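Local coordinates for protein spermidine N1-acetyltransferase (Vibrio cholerae O1 biovar El Tor, PDB 6DAU) that probably catalyses the transfer of an acetyl group from acetyl-CoA to the polyamines spermidine and spermine, as a member of the GNAT N-acetyltransferase superfamily, at residues F58-A63 with G69-I74; I87-E92 with R100-R105. The protein carries 2 engineered substitutions. All blocks are in the same frame, centred on the assembly; numbering follows the deposited sequence.

Contact 1. Residues F58-A63 with G69-I74; sequences FVVEDA and GLVELI
The carbonyl oxygen of F58 takes one hydrogen bond and one CA-H...O contact from the facing strand. V71 N donates the hydrogen bond to F58 O at 2.9 Å, nearly linear at its hydrogen (173°), and the CA-H of L70 adds the weaker contact to F58 O at 3.5 Å. The reciprocal bond, F58 N to V71 O at 2.9 Å, closes the hydrogen-bonded pair F58-V71. Two residues along, V60 N reaches G69 O at 2.8 Å, the shortest of the set. The CA-H of V59 also approaches G69 O, at 3.6 Å. The returning bond, G69 N to V60 O at 3.5 Å, is weak. This alternation, with V59-L70 as the non-hydrogen-bonded pair between, defines the antiparallel hairpin of strands 56-61 and 67-77 in the mixed sheet of the GNAT fold. F58, V60 and V71 share one face of it, V59 and L70 the other. With its CG1 anti to the backbone N (178°), V60 turns CG2 toward V71 CG2, 4.2 Å away, while F58 CB lies 4.4 Å from V71 CB. G69 has no side chain to pair with V60 on this face, so V60 CB and CG2 lie alongside its backbone, nearest to G69 O. Helix 98-112 covers this face: L102 touches V60, A106 touches V71, and Y109 forms a T-shaped (edge-to-face) ring pair with F58, which also packs on E37 of the second subunit.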
ATOM      1  N   PHE C  58      -6.671  28.319 -17.411  1.00 55.26           N
ATOM      2  CA  PHE C  58      -5.913  28.828 -18.528  1.00 56.81           C
ATOM      3  C   PHE C  58      -5.131  30.019 -18.051  1.00 57.22           C
ATOM      4  O   PHE C  58      -5.708  30.938 -17.440  1.00 58.77           O
ATOM      5  CB  PHE C  58      -6.859  29.180 -19.694  1.00 58.71           C
ATOM      6  CG  PHE C  58      -7.606  27.995 -20.212  1.00 62.14           C
ATOM      7  CD1 PHE C  58      -6.996  27.134 -21.129  1.00 64.69           C
ATOM      8  CD2 PHE C  58      -8.860  27.679 -19.704  1.00 61.73           C
ATOM      9  CE1 PHE C  58      -7.653  25.995 -21.571  1.00 65.75           C
ATOM     10  CE2 PHE C  58      -9.519  26.530 -20.135  1.00 66.29           C
ATOM     11  CZ  PHE C  58      -8.932  25.696 -21.082  1.00 68.60           C
ATOM     12  N   VAL C  59      -3.817  30.003 -18.273  1.00 57.99           N
ATOM     13  CA  VAL C  59      -3.038  31.180 -17.924  1.00 57.88           C
ATOM     14  C   VAL C  59      -2.987  32.102 -19.133  1.00 62.47           C
ATOM     15  O   VAL C  59      -2.861  31.660 -20.279  1.00 65.32           O
ATOM     16  CB  VAL C  59      -1.669  30.912 -17.249  1.00 61.56           C
ATOM     17  CG1 VAL C  59      -1.572  29.525 -16.641  1.00 52.98           C
ATOM     18  CG2 VAL C  59      -0.494  31.190 -18.158  1.00 64.13           C
ATOM     19  N   VAL C  60      -3.139  33.388 -18.862  1.00 61.72           N
ATOM     20  CA  VAL C  60      -3.163  34.400 -19.889  1.00 63.98           C
ATOM     21  C   VAL C  60      -1.753  34.980 -20.008  1.00 66.03           C
ATOM     22  O   VAL C  60      -1.166  35.402 -19.009  1.00 66.58           O
ATOM     23  CB  VAL C  60      -4.199  35.491 -19.545  1.00 65.70           C
ATOM     24  CG1 VAL C  60      -4.208  36.603 -20.594  1.00 62.64           C
ATOM     25  CG2 VAL C  60      -5.589  34.879 -19.375  1.00 61.61           C
ATOM     26  N   GLU C  61      -1.217  34.979 -21.228  1.00 70.66           N
ATOM     27  CA  GLU C  61       0.082  35.585 -21.556  1.00 70.51           C
ATOM     28  C   GLU C  61      -0.039  36.627 -22.661  1.00 75.36           C
ATOM     29  O   GLU C  61      -0.948  36.557 -23.489  1.00 77.20           O
ATOM     30  CB  GLU C  61       1.105  34.520 -21.962  1.00 70.03           C
ATOM     31  CG  GLU C  61       1.552  33.621 -20.809  1.00 72.23           C
ATOM     32  CD  GLU C  61       2.210  32.330 -21.255  1.00 71.92           C
ATOM     33  OE1 GLU C  61       3.195  31.918 -20.601  1.00 71.97           O
ATOM     34  OE2 GLU C  61       1.746  31.717 -22.252  1.00 71.13           O
ATOM     35  N   ASP C  62       0.881  37.597 -22.668  1.00 77.20           N
ATOM     36  CA  ASP C  62       1.019  38.509 -23.801  1.00 82.43           C
ATOM     37  C   ASP C  62       2.077  37.985 -24.776  1.00 86.06           C
ATOM     38  O   ASP C  62       2.643  36.900 -24.559  1.00 81.33           O
ATOM     39  CB  ASP C  62       1.274  39.967 -23.339  1.00 81.51           C
ATOM     40  CG  ASP C  62       2.642  40.173 -22.659  1.00 84.52           C
ATOM     41  OD1 ASP C  62       3.561  39.323 -22.756  1.00 83.93           O
ATOM     42  OD2 ASP C  62       2.803  41.232 -22.017  1.00 86.05           O
ATOM     43  N   ALA C  63       2.339  38.761 -25.834  1.00 89.70           N
ATOM     44  CA  ALA C  63       3.305  38.404 -26.882  1.00 92.72           C
ATOM     45  C   ALA C  63       4.705  38.089 -26.325  1.00 93.12           C
ATOM     46  O   ALA C  63       5.382  37.204 -26.844  1.00 93.83           O
ATOM     47  CB  ALA C  63       3.378  39.511 -27.929  1.00 93.51           C
ATOM     48  N   GLY C  69      -2.734  36.955 -16.294  1.00 63.45           N
ATOM     49  CA  GLY C  69      -3.727  36.508 -15.335  1.00 58.36           C
ATOM     50  C   GLY C  69      -4.198  35.093 -15.541  1.00 62.03           C
ATOM     51  O   GLY C  69      -3.534  34.298 -16.213  1.00 63.85           O
ATOM     52  N   LEU C  70      -5.352  34.781 -14.952  1.00 60.68           N
ATOM     53  CA  LEU C  70      -5.892  33.427 -14.942  1.00 60.29           C
ATOM     54  C   LEU C  70      -7.397  33.418 -15.291  1.00 62.75           C
ATOM     55  O   LEU C  70      -8.151  34.260 -14.788  1.00 64.69           O
ATOM     56  CB  LEU C  70      -5.668  32.832 -13.564  1.00 57.10           C
ATOM     57  CG  LEU C  70      -6.216  31.430 -13.248  1.00 55.54           C
ATOM     58  CD1 LEU C  70      -5.394  30.385 -13.993  1.00 55.11           C
ATOM     59  CD2 LEU C  70      -6.177  31.195 -11.744  1.00 55.89           C
ATOM     60  N   VAL C  71      -7.789  32.501 -16.169  1.00 56.69           N
ATOM     61  CA  VAL C  71      -9.195  32.197 -16.438  1.00 57.87           C
ATOM     62  C   VAL C  71      -9.475  30.808 -15.847  1.00 60.88           C
ATOM     63  O   VAL C  71      -8.733  29.849 -16.123  1.00 60.64           O
ATOM     64  CB  VAL C  71      -9.452  32.219 -17.960  1.00 60.27           C
ATOM     65  CG1 VAL C  71     -10.764  31.562 -18.303  1.00 63.06           C
ATOM     66  CG2 VAL C  71      -9.462  33.677 -18.448  1.00 63.34           C
ATOM     67  N   GLU C  72     -10.504  30.715 -15.016  1.00 61.33           N
ATOM     68  CA  GLU C  72     -10.848  29.500 -14.274  1.00 60.22           C
ATOM     69  C   GLU C  72     -12.308  29.129 -14.562  1.00 57.05           C
ATOM     70  O   GLU C  72     -13.195  29.962 -14.376  1.00 55.40           O
ATOM     71  CB  GLU C  72     -10.795  29.741 -12.776  1.00 61.88           C
ATOM     72  CG  GLU C  72      -9.485  29.718 -12.069  1.00 78.86           C
ATOM     73  CD  GLU C  72      -9.658  29.555 -10.554  1.00 88.15           C
ATOM     74  OE1 GLU C  72      -8.694  29.088  -9.921  1.00 89.22           O
ATOM     75  OE2 GLU C  72     -10.743  29.814  -9.979  1.00 97.73           O
ATOM     76  N   LEU C  73     -12.544  27.882 -14.962  1.00 51.62           N
ATOM     77  CA  LEU C  73     -13.878  27.319 -14.934  1.00 49.78           C
ATOM     78  C   LEU C  73     -13.898  26.245 -13.865  1.00 53.53           C
ATOM     79  O   LEU C  73     -13.050  25.343 -13.867  1.00 56.10           O
ATOM     80  CB  LEU C  73     -14.255  26.709 -16.286  1.00 51.65           C
ATOM     81  CG  LEU C  73     -14.245  27.588 -17.558  1.00 55.81           C
ATOM     82  CD1 LEU C  73     -14.607  26.705 -18.739  1.00 51.88           C
ATOM     83  CD2 LEU C  73     -15.227  28.731 -17.423  1.00 57.42           C
ATOM     84  N   ILE C  74     -14.824  26.370 -12.919  1.00 50.17           N
ATOM     85  CA  ILE C  74     -14.975  25.390 -11.856  1.00 53.50           C
ATOM     86  C   ILE C  74     -16.404  24.861 -11.806  1.00 53.18           C
ATOM     87  O   ILE C  74     -17.277  25.385 -12.510  1.00 53.21           O
ATOM     88  CB  ILE C  74     -14.502  25.945 -10.486  1.00 56.41           C
ATOM     89  CG1 ILE C  74     -15.432  27.026  -9.920  1.00 56.25           C
ATOM     90  CG2 ILE C  74     -13.038  26.438 -10.579  1.00 56.02           C
ATOM     91  CD1 ILE C  74     -15.087  27.413  -8.471  1.00 57.40           C
TER

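Contact 2. Residues I87-E92 with R100-R105; sequences IIIAPE and RTLINR
Two extended torsions carry the end of I87 out to the helix: CG1 stands anti to the backbone N (chi1 -177°) and CD1 continues the chain straight on (chi2 -179°). L102 answers with its CG beside its own backbone N (chi1 -59°). The two side chains cross at about a right angle, and contact is made between the end of one and the root of the other, I87 CD1 lying 3.4 Å from L102 CB, a distance short for two carbons, which coordinate error may partly explain. The same methyl also meets the branch of L102, with I87 CD1 and L102 CD1 3.9 Å apart. I89, which points the same way from the strand, adds a looser touch, I89 CG1 to L102 CD1 at 4.4 Å. No hydrogen bond crosses the interface; the join is wholly apolar, as expected where a helix lies on a sheet, and the axes of strand 87-89 and helix 100-105 are 9.9 Å apart at closest approach. I88, between the two isoleucines, points to the other side of the sheet, where it packs on L21 of helix 15-24. Strand 82-89, helix 98-112 and strand 118-124 form the beta-alpha-beta unit to which this pair belongs; I87 and I103 lean on Y134 of helix 128-136, and L102 reaches L7 of strand 6-9.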
ATOM      1  N   ILE C  87     -12.114  35.131 -13.170  1.00 66.84           N
ATOM      2  CA  ILE C  87     -10.944  35.681 -13.802  1.00 65.56           C
ATOM      3  C   ILE C  87     -10.120  36.441 -12.743  1.00 64.85           C
ATOM      4  O   ILE C  87     -10.686  37.144 -11.916  1.00 64.76           O
ATOM      5  CB  ILE C  87     -11.349  36.541 -15.003  1.00 69.11           C
ATOM      6  CG1 ILE C  87     -10.115  37.062 -15.720  1.00 72.08           C
ATOM      7  CG2 ILE C  87     -12.273  37.681 -14.586  1.00 70.35           C
ATOM      8  CD1 ILE C  87     -10.406  37.942 -16.893  1.00 77.72           C
ATOM      9  N   ILE C  88      -8.801  36.257 -12.734  1.00 63.61           N
ATOM     10  CA  ILE C  88      -7.921  37.094 -11.916  1.00 64.47           C
ATOM     11  C   ILE C  88      -6.901  37.728 -12.853  1.00 65.55           C
ATOM     12  O   ILE C  88      -6.219  37.016 -13.607  1.00 65.97           O
ATOM     13  CB  ILE C  88      -7.179  36.310 -10.796  1.00 67.61           C
ATOM     14  CG1 ILE C  88      -8.119  35.330 -10.065  1.00 70.91           C
ATOM     15  CG2 ILE C  88      -6.554  37.289  -9.813  1.00 67.65           C
ATOM     16  CD1 ILE C  88      -7.465  34.337  -9.116  1.00 74.09           C
ATOM     17  N   ILE C  89      -6.805  39.048 -12.826  1.00 64.44           N
ATOM     18  CA  ILE C  89      -5.752  39.750 -13.551  1.00 63.47           C
ATOM     19  C   ILE C  89      -4.727  40.192 -12.521  1.00 62.26           C
ATOM     20  O   ILE C  89      -5.104  40.738 -11.489  1.00 62.73           O
ATOM     21  CB  ILE C  89      -6.344  40.933 -14.341  1.00 67.41           C
ATOM     22  CG1 ILE C  89      -7.336  40.404 -15.385  1.00 69.36           C
ATOM     23  CG2 ILE C  89      -5.240  41.778 -15.006  1.00 69.48           C
ATOM     24  CD1 ILE C  89      -8.294  41.459 -15.864  1.00 74.60           C
ATOM     25  N   ALA C  90      -3.451  39.917 -12.776  1.00 60.23           N
ATOM     26  CA  ALA C  90      -2.351  40.371 -11.902  1.00 65.92           C
ATOM     27  C   ALA C  90      -2.398  41.885 -11.698  1.00 68.13           C
ATOM     28  O   ALA C  90      -2.665  42.610 -12.660  1.00 70.32           O
ATOM     29  CB  ALA C  90      -0.994  39.947 -12.461  1.00 65.37           C
ATOM     30  N   PRO C  91      -2.172  42.363 -10.452  1.00 71.82           N
ATOM     31  CA  PRO C  91      -2.239  43.807 -10.121  1.00 76.88           C
ATOM     32  C   PRO C  91      -1.568  44.712 -11.158  1.00 79.17           C
ATOM     33  O   PRO C  91      -2.178  45.700 -11.565  1.00 76.60           O
ATOM     34  CB  PRO C  91      -1.491  43.895  -8.778  1.00 76.45           C
ATOM     35  CG  PRO C  91      -1.735  42.544  -8.149  1.00 79.48           C
ATOM     36  CD  PRO C  91      -1.817  41.542  -9.267  1.00 71.30           C
ATOM     37  N   GLU C  92      -0.372  44.359 -11.636  1.00 80.38           N
ATOM     38  CA  GLU C  92       0.346  45.244 -12.577  1.00 84.27           C
ATOM     39  C   GLU C  92      -0.331  45.358 -13.950  1.00 81.14           C
ATOM     40  O   GLU C  92      -0.034  46.280 -14.705  1.00 84.43           O
ATOM     41  CB  GLU C  92       1.871  44.942 -12.654  1.00 86.71           C
ATOM     42  CG  GLU C  92       2.301  43.599 -13.247  1.00 95.49           C
ATOM     43  CD  GLU C  92       2.240  42.400 -12.270  1.00100.14           C
ATOM     44  OE1 GLU C  92       1.410  42.370 -11.302  1.00 97.23           O
ATOM     45  OE2 GLU C  92       3.039  41.455 -12.481  1.00 99.59           O
ATOM     46  N   ARG C 100     -12.250  42.653 -20.481  1.00 71.16           N
ATOM     47  CA  ARG C 100     -13.241  42.454 -21.523  1.00 73.21           C
ATOM     48  C   ARG C 100     -12.822  41.351 -22.505  1.00 69.17           C
ATOM     49  O   ARG C 100     -13.596  40.431 -22.785  1.00 68.30           O
ATOM     50  CB  ARG C 100     -13.448  43.786 -22.246  1.00 76.96           C
ATOM     51  CG  ARG C 100     -14.786  43.966 -22.910  1.00 82.87           C
ATOM     52  CD  ARG C 100     -14.804  45.379 -23.529  1.00 94.26           C
ATOM     53  NE  ARG C 100     -16.047  46.045 -23.171  1.00100.61           N
ATOM     54  CZ  ARG C 100     -16.195  46.887 -22.151  1.00103.64           C
ATOM     55  NH1 ARG C 100     -15.140  47.291 -21.422  1.00101.71           N
ATOM     56  NH2 ARG C 100     -17.419  47.392 -21.945  1.00 98.97           N
ATOM     57  N   THR C 101     -11.595  41.439 -23.002  1.00 68.98           N
ATOM     58  CA  THR C 101     -11.053  40.472 -23.946  1.00 70.61           C
ATOM     59  C   THR C 101     -11.025  39.073 -23.330  1.00 68.21           C
ATOM     60  O   THR C 101     -11.435  38.117 -23.976  1.00 71.68           O
ATOM     61  CB  THR C 101      -9.642  40.884 -24.421  1.00 71.26           C
ATOM     62  OG1 THR C 101      -9.696  42.227 -24.926  1.00 77.94           O
ATOM     63  CG2 THR C 101      -9.129  39.939 -25.526  1.00 73.69           C
ATOM     64  N   LEU C 102     -10.580  38.970 -22.083  1.00 64.81           N
ATOM     65  CA  LEU C 102     -10.430  37.683 -21.424  1.00 63.05           C
ATOM     66  C   LEU C 102     -11.743  37.039 -21.077  1.00 60.85           C
ATOM     67  O   LEU C 102     -11.899  35.828 -21.219  1.00 57.52           O
ATOM     68  CB  LEU C 102      -9.536  37.796 -20.201  1.00 66.30           C
ATOM     69  CG  LEU C 102      -8.124  38.320 -20.557  1.00 71.62           C
ATOM     70  CD1 LEU C 102      -7.318  38.422 -19.269  1.00 72.80           C
ATOM     71  CD2 LEU C 102      -7.478  37.398 -21.587  1.00 69.28           C
ATOM     72  N   ILE C 103     -12.706  37.856 -20.650  1.00 63.20           N
ATOM     73  CA  ILE C 103     -14.063  37.371 -20.450  1.00 63.09           C
ATOM     74  C   ILE C 103     -14.575  36.738 -21.759  1.00 61.25           C
ATOM     75  O   ILE C 103     -15.065  35.603 -21.757  1.00 61.42           O
ATOM     76  CB  ILE C 103     -14.992  38.466 -19.920  1.00 63.73           C
ATOM     77  CG1 ILE C 103     -14.611  38.785 -18.457  1.00 62.18           C
ATOM     78  CG2 ILE C 103     -16.455  38.032 -20.000  1.00 64.36           C
ATOM     79  CD1 ILE C 103     -15.005  40.211 -18.023  1.00 65.07           C
ATOM     80  N   ASN C 104     -14.401  37.448 -22.859  1.00 58.71           N
ATOM     81  CA  ASN C 104     -14.859  36.944 -24.167  1.00 63.29           C
ATOM     82  C   ASN C 104     -14.127  35.676 -24.614  1.00 59.37           C
ATOM     83  O   ASN C 104     -14.753  34.778 -25.140  1.00 58.99           O
ATOM     84  CB  ASN C 104     -14.863  38.040 -25.244  1.00 63.81           C
ATOM     85  CG  ASN C 104     -16.001  39.059 -25.018  1.00 71.33           C
ATOM     86  OD1 ASN C 104     -17.097  38.735 -24.533  1.00 76.31           O
ATOM     87  ND2 ASN C 104     -15.730  40.320 -25.333  1.00 76.34           N
ATOM     88  N   ARG C 105     -12.820  35.595 -24.385  1.00 59.79           N
ATOM     89  CA  ARG C 105     -12.060  34.352 -24.623  1.00 63.61           C
ATOM     90  C   ARG C 105     -12.590  33.169 -23.819  1.00 60.10           C
ATOM     91  O   ARG C 105     -12.722  32.070 -24.369  1.00 59.49           O
ATOM     92  CB  ARG C 105     -10.585  34.514 -24.324  1.00 66.06           C
ATOM     93  CG  ARG C 105      -9.887  35.483 -25.262  1.00 76.54           C
ATOM     94  CD  ARG C 105      -9.749  34.940 -26.672  1.00 84.38           C
ATOM     95  NE  ARG C 105      -9.895  36.001 -27.660  1.00 96.83           N
ATOM     96  CZ  ARG C 105      -8.945  36.881 -27.956  1.00105.97           C
ATOM     97  NH1 ARG C 105      -9.186  37.815 -28.892  1.00108.34           N
ATOM     98  NH2 ARG C 105      -7.722  36.820 -27.411  1.00100.28           N
TER

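Contacts 1 and 2 have centres about 7 Å apart and are built on neighbouring strands of one sheet, 67-77 and 82-89. A probable hydrogen bond from L70 N to I88 O, 2.7 Å long, ties these strands together. Packing adds to it, with I87 CG1 3.5 Å from L70 O. L102 bridges both contacts: besides meeting I87, it places CD2 3.5 Å from V60 CG1, so one helix covers the hairpin and the strand beside it. In GNAT enzymes the loop joining this strand to this helix, together with the helix start, commonly binds the pyrophosphate of acetyl-CoA, and the loop between strand 82-89 and helix 98-112 probably does so here.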